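Local coordinates for molybdenum ABC transporter, periplasmic molybdenum-binding protein (Vibrio cholerae, PDB 4RXL) that binds tungstate in a cleft between two lobes and probably delivers molybdate or tungstate to an ABC importer in the periplasm, at residues S12-N16 with N151-L155; A59-W63 with A123-Y129; Y129-A133 with S191-R196. All blocks are in the same frame, centred on the assembly; numbering follows the deposited sequence.

Interaction 1 (S12-N16 with N151-L155); sequences SSMTN and NNVRL. With WO4 (tungstate(VI)ion), chain B.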
# COMPACT_ATOMS: atom_id res chain seq x y z
N SER A 12 -3.62 -3.39 2.28
CA SER A 12 -4.43 -2.41 2.93
C SER A 12 -4.59 -1.11 2.15
O SER A 12 -5.65 -0.50 2.22
CB SER A 12 -3.87 -2.09 4.30
OG SER A 12 -3.92 -3.26 5.12
N SER A 13 -3.57 -0.66 1.42
CA SER A 13 -3.70 0.59 0.68
C SER A 13 -4.75 0.47 -0.44
O SER A 13 -5.16 1.48 -1.01
CB SER A 13 -2.34 1.05 0.07
OG SER A 13 -1.77 0.04 -0.74
N MET A 14 -5.12 -0.76 -0.80
CA MET A 14 -6.17 -1.01 -1.81
C MET A 14 -7.61 -1.06 -1.27
O MET A 14 -8.58 -1.23 -2.05
CB MET A 14 -5.83 -2.30 -2.58
CG MET A 14 -4.91 -2.05 -3.78
SD MET A 14 -5.78 -1.40 -5.28
CE MET A 14 -4.39 -1.06 -6.39
N THR A 15 -7.77 -0.82 0.03
CA THR A 15 -9.04 -1.04 0.71
C THR A 15 -10.18 -0.33 -0.01
O THR A 15 -11.17 -0.95 -0.41
CB THR A 15 -9.00 -0.58 2.17
OG1 THR A 15 -8.08 -1.40 2.88
CG2 THR A 15 -10.36 -0.66 2.82
N ASN A 16 -10.04 0.98 -0.19
CA ASN A 16 -11.14 1.76 -0.70
C ASN A 16 -11.41 1.51 -2.15
O ASN A 16 -12.55 1.37 -2.54
CB ASN A 16 -10.99 3.25 -0.41
CG ASN A 16 -10.87 3.50 1.07
OD1 ASN A 16 -9.80 3.33 1.64
ND2 ASN A 16 -11.95 3.86 1.69
N ASN A 151 1.38 -2.90 11.52
CA ASN A 151 1.21 -4.08 10.65
C ASN A 151 0.80 -3.80 9.20
O ASN A 151 0.90 -4.68 8.33
CB ASN A 151 0.17 -5.04 11.24
CG ASN A 151 0.59 -5.65 12.54
OD1 ASN A 151 1.69 -5.39 13.02
ND2 ASN A 151 -0.28 -6.43 13.13
N ASN A 152 0.28 -2.60 8.93
CA ASN A 152 -0.04 -2.19 7.57
C ASN A 152 -0.08 -0.69 7.48
O ASN A 152 -0.05 -0.00 8.52
CB ASN A 152 -1.34 -2.85 7.08
CG ASN A 152 -2.57 -2.36 7.80
OD1 ASN A 152 -2.88 -1.16 7.76
ND2 ASN A 152 -3.31 -3.27 8.37
N VAL A 153 -0.09 -0.19 6.24
CA VAL A 153 0.01 1.24 6.01
C VAL A 153 -1.20 2.00 6.55
O VAL A 153 -1.06 3.15 6.94
CB VAL A 153 0.28 1.53 4.54
CG1 VAL A 153 -0.93 1.33 3.67
CG2 VAL A 153 0.85 2.93 4.40
N ARG A 154 -2.39 1.40 6.60
CA ARG A 154 -3.53 2.10 7.12
C ARG A 154 -3.46 2.28 8.63
O ARG A 154 -3.99 3.25 9.16
CB ARG A 154 -4.83 1.44 6.65
CG ARG A 154 -5.04 1.59 5.14
CD ARG A 154 -5.29 3.03 4.72
NE ARG A 154 -5.59 3.23 3.30
CZ ARG A 154 -6.81 3.22 2.77
NH1 ARG A 154 -7.87 2.99 3.54
NH2 ARG A 154 -6.97 3.43 1.47
N LEU A 155 -2.79 1.37 9.33
CA LEU A 155 -2.60 1.53 10.76
C LEU A 155 -1.58 2.63 11.03
O LEU A 155 -1.67 3.32 12.03
CB LEU A 155 -2.18 0.22 11.40
CG LEU A 155 -3.29 -0.86 11.42
CD1 LEU A 155 -2.68 -2.22 11.77
CD2 LEU A 155 -4.43 -0.54 12.38
W WO4 B . 0.52 -2.20 2.36
O1 WO4 B . -0.03 -1.97 4.28
O2 WO4 B . 2.30 -1.32 1.86
O3 WO4 B . 0.66 -4.20 1.94
O4 WO4 B . -0.90 -1.34 1.13
O HOH W 1 -4.61 4.01 -0.33

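Interaction 2 (A59-W63 with A123-Y129); sequences ANEEW and AVPAGMY. With WO4 (tungstate(VI)ion), chain B.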
# COMPACT_ATOMS: atom_id res chain seq x y z
N ALA A 59 1.08 -4.71 -2.65
CA ALA A 59 1.61 -3.36 -2.82
C ALA A 59 3.07 -3.33 -3.26
O ALA A 59 3.66 -2.24 -3.39
CB ALA A 59 1.39 -2.56 -1.57
N ASN A 60 3.65 -4.52 -3.48
CA ASN A 60 4.91 -4.62 -4.23
C ASN A 60 4.99 -5.85 -5.12
O ASN A 60 4.18 -6.76 -4.98
CB ASN A 60 6.13 -4.51 -3.30
CG ASN A 60 6.32 -5.69 -2.39
OD1 ASN A 60 5.68 -6.74 -2.54
ND2 ASN A 60 7.22 -5.52 -1.40
N GLU A 61 5.95 -5.90 -6.03
CA GLU A 61 6.07 -7.04 -6.92
C GLU A 61 6.56 -8.27 -6.17
O GLU A 61 6.16 -9.40 -6.47
CB GLU A 61 6.99 -6.68 -8.11
CG GLU A 61 6.29 -5.67 -9.04
CD GLU A 61 7.20 -5.00 -10.05
OE1 GLU A 61 8.33 -4.62 -9.70
OE2 GLU A 61 6.75 -4.81 -11.21
N GLU A 62 7.39 -8.04 -5.16
CA GLU A 62 8.08 -9.10 -4.44
C GLU A 62 7.10 -10.08 -3.80
O GLU A 62 7.27 -11.28 -3.95
CB GLU A 62 9.02 -8.49 -3.39
CG GLU A 62 10.30 -7.87 -3.98
CD GLU A 62 10.10 -6.63 -4.89
OE1 GLU A 62 9.17 -5.81 -4.63
OE2 GLU A 62 10.92 -6.46 -5.84
N TRP A 63 6.07 -9.59 -3.11
CA TRP A 63 5.19 -10.53 -2.43
C TRP A 63 4.35 -11.36 -3.38
O TRP A 63 3.96 -12.47 -3.02
CB TRP A 63 4.34 -9.87 -1.35
CG TRP A 63 5.21 -9.57 -0.15
CD1 TRP A 63 5.60 -8.34 0.32
CD2 TRP A 63 5.82 -10.54 0.70
NE1 TRP A 63 6.42 -8.48 1.42
CE2 TRP A 63 6.58 -9.83 1.67
CE3 TRP A 63 5.81 -11.93 0.74
CZ2 TRP A 63 7.28 -10.46 2.65
CZ3 TRP A 63 6.52 -12.56 1.71
CH2 TRP A 63 7.25 -11.83 2.67
N ALA A 123 9.16 -6.05 6.07
CA ALA A 123 8.29 -6.89 5.24
C ALA A 123 7.08 -6.21 4.59
O ALA A 123 6.66 -6.63 3.52
CB ALA A 123 7.82 -8.09 6.03
N VAL A 124 6.49 -5.19 5.22
CA VAL A 124 5.31 -4.55 4.64
C VAL A 124 5.75 -3.59 3.55
O VAL A 124 6.60 -2.73 3.84
CB VAL A 124 4.45 -3.81 5.68
CG1 VAL A 124 3.26 -3.16 4.99
CG2 VAL A 124 4.00 -4.79 6.74
N PRO A 125 5.15 -3.65 2.34
CA PRO A 125 5.67 -2.79 1.27
C PRO A 125 5.82 -1.33 1.64
O PRO A 125 6.88 -0.75 1.40
CB PRO A 125 4.67 -3.00 0.13
CG PRO A 125 4.28 -4.45 0.32
CD PRO A 125 4.16 -4.62 1.84
N ALA A 126 4.83 -0.74 2.31
CA ALA A 126 4.94 0.68 2.65
C ALA A 126 6.11 0.95 3.59
O ALA A 126 6.71 2.03 3.55
CB ALA A 126 3.66 1.16 3.30
N GLY A 127 6.39 0.01 4.50
CA GLY A 127 7.58 0.12 5.36
C GLY A 127 8.89 -0.05 4.59
O GLY A 127 9.87 0.65 4.88
N MET A 128 8.95 -1.02 3.68
CA MET A 128 10.14 -1.24 2.85
C MET A 128 10.44 -0.01 1.99
O MET A 128 11.61 0.43 1.91
CB MET A 128 9.98 -2.46 1.96
CG MET A 128 9.83 -3.79 2.69
SD MET A 128 9.33 -5.25 1.68
CE MET A 128 10.65 -5.33 0.50
N TYR A 129 9.40 0.57 1.37
CA TYR A 129 9.60 1.78 0.57
C TYR A 129 10.01 2.95 1.46
O TYR A 129 10.87 3.72 1.07
CB TYR A 129 8.32 2.17 -0.17
CG TYR A 129 7.78 1.19 -1.19
CD1 TYR A 129 8.52 0.78 -2.30
CD2 TYR A 129 6.46 0.75 -1.09
CE1 TYR A 129 7.96 -0.08 -3.26
CE2 TYR A 129 5.91 -0.11 -2.03
CZ TYR A 129 6.67 -0.54 -3.10
OH TYR A 129 6.08 -1.39 -4.03
W WO4 B . 0.52 -2.20 2.36
O1 WO4 B . -0.03 -1.97 4.28
O2 WO4 B . 2.30 -1.32 1.86
O3 WO4 B . 0.66 -4.20 1.94
O4 WO4 B . -0.90 -1.34 1.13
O HOH W 2 7.15 -2.85 -6.15

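Interaction 3 (Y129-A133 with S191-R196); sequences YAKQA and SHQPIR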
# COMPACT_ATOMS: atom_id res chain seq x y z
N TYR A 129 9.40 0.57 1.37
CA TYR A 129 9.60 1.78 0.57
C TYR A 129 10.01 2.95 1.46
O TYR A 129 10.87 3.72 1.07
CB TYR A 129 8.32 2.17 -0.17
CG TYR A 129 7.78 1.19 -1.19
CD1 TYR A 129 8.52 0.78 -2.30
CD2 TYR A 129 6.46 0.75 -1.09
CE1 TYR A 129 7.96 -0.08 -3.26
CE2 TYR A 129 5.91 -0.11 -2.03
CZ TYR A 129 6.67 -0.54 -3.10
OH TYR A 129 6.08 -1.39 -4.03
N ALA A 130 9.41 3.08 2.63
CA ALA A 130 9.85 4.09 3.60
C ALA A 130 11.32 3.99 3.98
O ALA A 130 12.07 4.99 3.98
CB ALA A 130 8.99 4.04 4.84
N LYS A 131 11.76 2.77 4.29
CA LYS A 131 13.14 2.57 4.67
C LYS A 131 14.07 2.94 3.53
O LYS A 131 15.08 3.63 3.76
CB LYS A 131 13.36 1.12 5.07
CG LYS A 131 14.77 0.87 5.56
CD LYS A 131 14.97 -0.55 6.04
CE LYS A 131 16.43 -0.82 6.24
NZ LYS A 131 16.65 -2.17 6.82
N GLN A 132 13.73 2.52 2.31
CA GLN A 132 14.51 2.92 1.10
C GLN A 132 14.64 4.43 1.00
O GLN A 132 15.75 4.95 0.79
CB GLN A 132 13.87 2.36 -0.17
CG GLN A 132 13.98 0.85 -0.35
CD GLN A 132 13.13 0.29 -1.51
OE1 GLN A 132 12.42 1.00 -2.21
NE2 GLN A 132 13.19 -1.01 -1.69
N ALA A 133 13.52 5.14 1.13
CA ALA A 133 13.52 6.59 1.01
C ALA A 133 14.34 7.28 2.10
O ALA A 133 15.03 8.25 1.82
CB ALA A 133 12.10 7.13 1.00
N SER A 191 14.17 7.88 -4.82
CA SER A 191 14.36 7.51 -3.40
C SER A 191 13.94 6.11 -2.99
O SER A 191 14.31 5.63 -1.92
CB SER A 191 13.69 8.54 -2.51
OG SER A 191 12.32 8.33 -2.49
N HIS A 192 13.16 5.43 -3.83
CA HIS A 192 12.70 4.07 -3.53
C HIS A 192 12.37 3.35 -4.84
O HIS A 192 12.27 3.99 -5.88
CB HIS A 192 11.47 4.09 -2.59
CG HIS A 192 10.32 4.91 -3.11
ND1 HIS A 192 9.44 4.43 -4.05
CD2 HIS A 192 9.96 6.20 -2.88
CE1 HIS A 192 8.56 5.36 -4.35
NE2 HIS A 192 8.84 6.44 -3.65
N GLN A 193 12.16 2.05 -4.76
CA GLN A 193 11.72 1.31 -5.91
C GLN A 193 10.34 1.77 -6.33
O GLN A 193 9.50 2.08 -5.52
CB GLN A 193 11.68 -0.18 -5.59
CG GLN A 193 13.05 -0.86 -5.64
CD GLN A 193 13.62 -0.94 -7.05
OE1 GLN A 193 14.59 -0.27 -7.38
NE2 GLN A 193 12.98 -1.73 -7.88
N PRO A 194 10.11 1.83 -7.63
CA PRO A 194 8.78 2.19 -8.11
C PRO A 194 7.68 1.34 -7.47
O PRO A 194 7.78 0.12 -7.44
CB PRO A 194 8.87 1.96 -9.62
CG PRO A 194 10.32 2.05 -9.95
CD PRO A 194 11.06 1.57 -8.73
N ILE A 195 6.65 1.99 -6.95
CA ILE A 195 5.54 1.31 -6.28
C ILE A 195 4.55 0.79 -7.31
O ILE A 195 4.00 1.55 -8.09
CB ILE A 195 4.83 2.24 -5.33
CG1 ILE A 195 5.83 2.77 -4.31
CG2 ILE A 195 3.65 1.54 -4.66
CD1 ILE A 195 5.39 4.05 -3.64
N ARG A 196 4.39 -0.54 -7.34
CA ARG A 196 3.59 -1.21 -8.33
C ARG A 196 2.80 -2.30 -7.62
O ARG A 196 3.32 -2.95 -6.71
CB ARG A 196 4.46 -1.86 -9.39
CG ARG A 196 5.35 -0.89 -10.15
CD ARG A 196 4.57 -0.04 -11.14
NE ARG A 196 5.45 0.87 -11.88
CZ ARG A 196 5.83 2.09 -11.48
NH1 ARG A 196 6.64 2.79 -12.26
NH2 ARG A 196 5.42 2.63 -10.31
O HOH W 2 7.15 -2.85 -6.15

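Interaction 1 (S12-N16 with N151-L155)
Arg154 reaches across from the start of helix 153-161 and takes hold of Asn16 with both terminal nitrogens. Arg154 NH1 and NH2 both donate to the single oxygen Asn16 OD1, end-on, the shorter bond (NH1 to OD1) at 2.7 Å. OD1 lies in the guanidinium plane, and the Asn16 amide is turned only 27° from that plane, so the two flat groups are nearly coplanar. Over one guanidinium face sits the carbonyl oxygen Ser12 O, which also accepts from Thr15 N and Thr15 OG1. A water joins Arg154 NH2 to Ser13 O along the guanidinium edge, while NE forms a salt bridge with Asp174. The arginine bridges the two lobes of a periplasmic binding protein, next to Val153, which binds the tungstate. Each lobe offers the oxyanion a backbone N-H from the start of a helical turn: Val153 N donates to O1 of the tungstate at 2.6 Å, nearly straight (168°), and Ser13 N donates to O4. Ser13 OG also reaches O4, its chi1 of 55° setting the hydroxyl between backbone N and carbonyl carbon, and is hydrogen-bonded to Tyr197 OH as well. Behind Val153, Asn152 caps the helix, Asn152 OD1 accepting from Leu155 N at 3.0 Å from above its carbonyl plane and more weakly from Arg154 N. Ser12 OG packs against the Asn152 amide carbon CG.

Interaction 2 (A59-W63 with A123-Y129)
Pro125 is the bump at the centre of this contact, its ring pushed into a hollow formed by Ala59, Asn60 and Trp63. CB of Pro125 rests on the methyl of Ala59, at 3.7 Å between Pro125 CB and Ala59 CB. CG meets the Asn60 amide, at 3.6 Å from Pro125 CG to Asn60 ND2, and comes near the plane of the indole at its CD1 edge. The Asn60 side chain crosses the proline at about a right angle. One turn along helix 125-137, Met128 SD lies beside the same amide, 3.7 Å from Asn60 ND2, and makes an oblique Met-aromatic contact with the five-membered ring of Trp63. Two polar contacts flank the apolar fit. At one end Trp63 NE1 donates to Ala123 O at 2.8 Å; NE1 lies in the carbonyl plane, while the acceptor oxygen is somewhat tilted out of the indole plane, and the CZ2 corner of the ring touches the Ala123 methyl. At the other, Tyr129 OH donates to Ala59 O at 2.6 Å, on a lone pair, and presses against Asn60 CB. A water binds the same hydroxyl and, over a longer distance, accepts from Glu61 N.

The two segments face each other across the ligand cleft of the periplasmic binding protein fold, each leading into a helix. Ala126 N, in the first turn of helix 125-137, donates to O2 of the tungstate at 2.6 Å, with Pro125 CB and the Ala59 methyl packed beside the anion. Asn60 is the N-cap of helix 61-69: its OD1 accepts from Trp63 N, an almost straight bond (167°). Its chi1 of 69° folds the amide back over the helix start, where it also forms a wall for Pro125. Tyr171 packs on Ala59, Pro125, Ala126 and Tyr129.

Interaction 3 (Y129-A133 with S191-R196)
Ile195 lays its CG1 over the centre of the Tyr129 ring, a CH-pi contact in which CG1 stands 3.5 Å from the ring centroid and only 8° off the normal. The isoleucine turns CG1 away from its own carbonyl carbon (chi1 -58°), which places this branch over the ring while CG2 reaches the CE2 corner. The phenol oxygen extends past the isoleucine backbone; its hydroxyl is bonded to Ala59 O, and a water in the ring plane bridges it to Pro194 O, the leg to Pro194 being the longer. Farther back on the ring, the backbone oxygen Gln193 O approaches obliquely, at 3.5 Å from Tyr129 CE1. His192 comes in beside it with its ring plane at 64° to that of the tyrosine, an oblique pairing. Its CG sits between the backbone N and the carbonyl carbon, and the imidazole is held by a nearly straight bond of 2.8 Å from His192 ND1 to Gln193 O, in which the acceptor lies close to the ring plane but ND1 stands above the carbonyl plane.

Helix 125-137 is here joined to one of the segments linking the two lobes of the binding protein, the one that runs into strand 195-201. Leu86 of the long strand 78-91 packs on both Tyr129 and His192.

One turn further along the helix, Gln132 supplies the polar link. Its chain runs extended beyond CG, carrying Gln132 OE1 out to Gln193 N, which donates at 2.8 Å in a nearly straight bond, the donor tilted out of the amide plane. Gln132 OE1 also touches His192 CB, at 3.3 Å, and the amide lies almost parallel to the imidazole plane. At the far end Ala133 CA makes a CA-H...O contact of 3.2 Å with Ser191 O, and the alanine methyl packs against Ser191 OG, whose hydroxyl is hydrogen-bonded to Ser188 O.

Interactions 1 and 2 lie on the tungstate, their centres 12 Å apart, and hold the two lobes together around it. Backbone N-H groups reach the anion from both: Ser13 and Val153 from interaction 1, Ala126 from interaction 2. The hydroxyls of Ser13, Ser40 and Tyr171 are also hydrogen-bonded to it. The two contacts meet directly at 3.5 Å between Val153 CG2 and Ala126 CB. Interaction 3, centred 8 Å from interaction 2, shares Tyr129 and one water with it, and the Tyr129 side chain stays about 5 Å from the tungstate at nearest atoms. Interactions 1 and 3 do not touch, with nearest atoms about 7 Å apart.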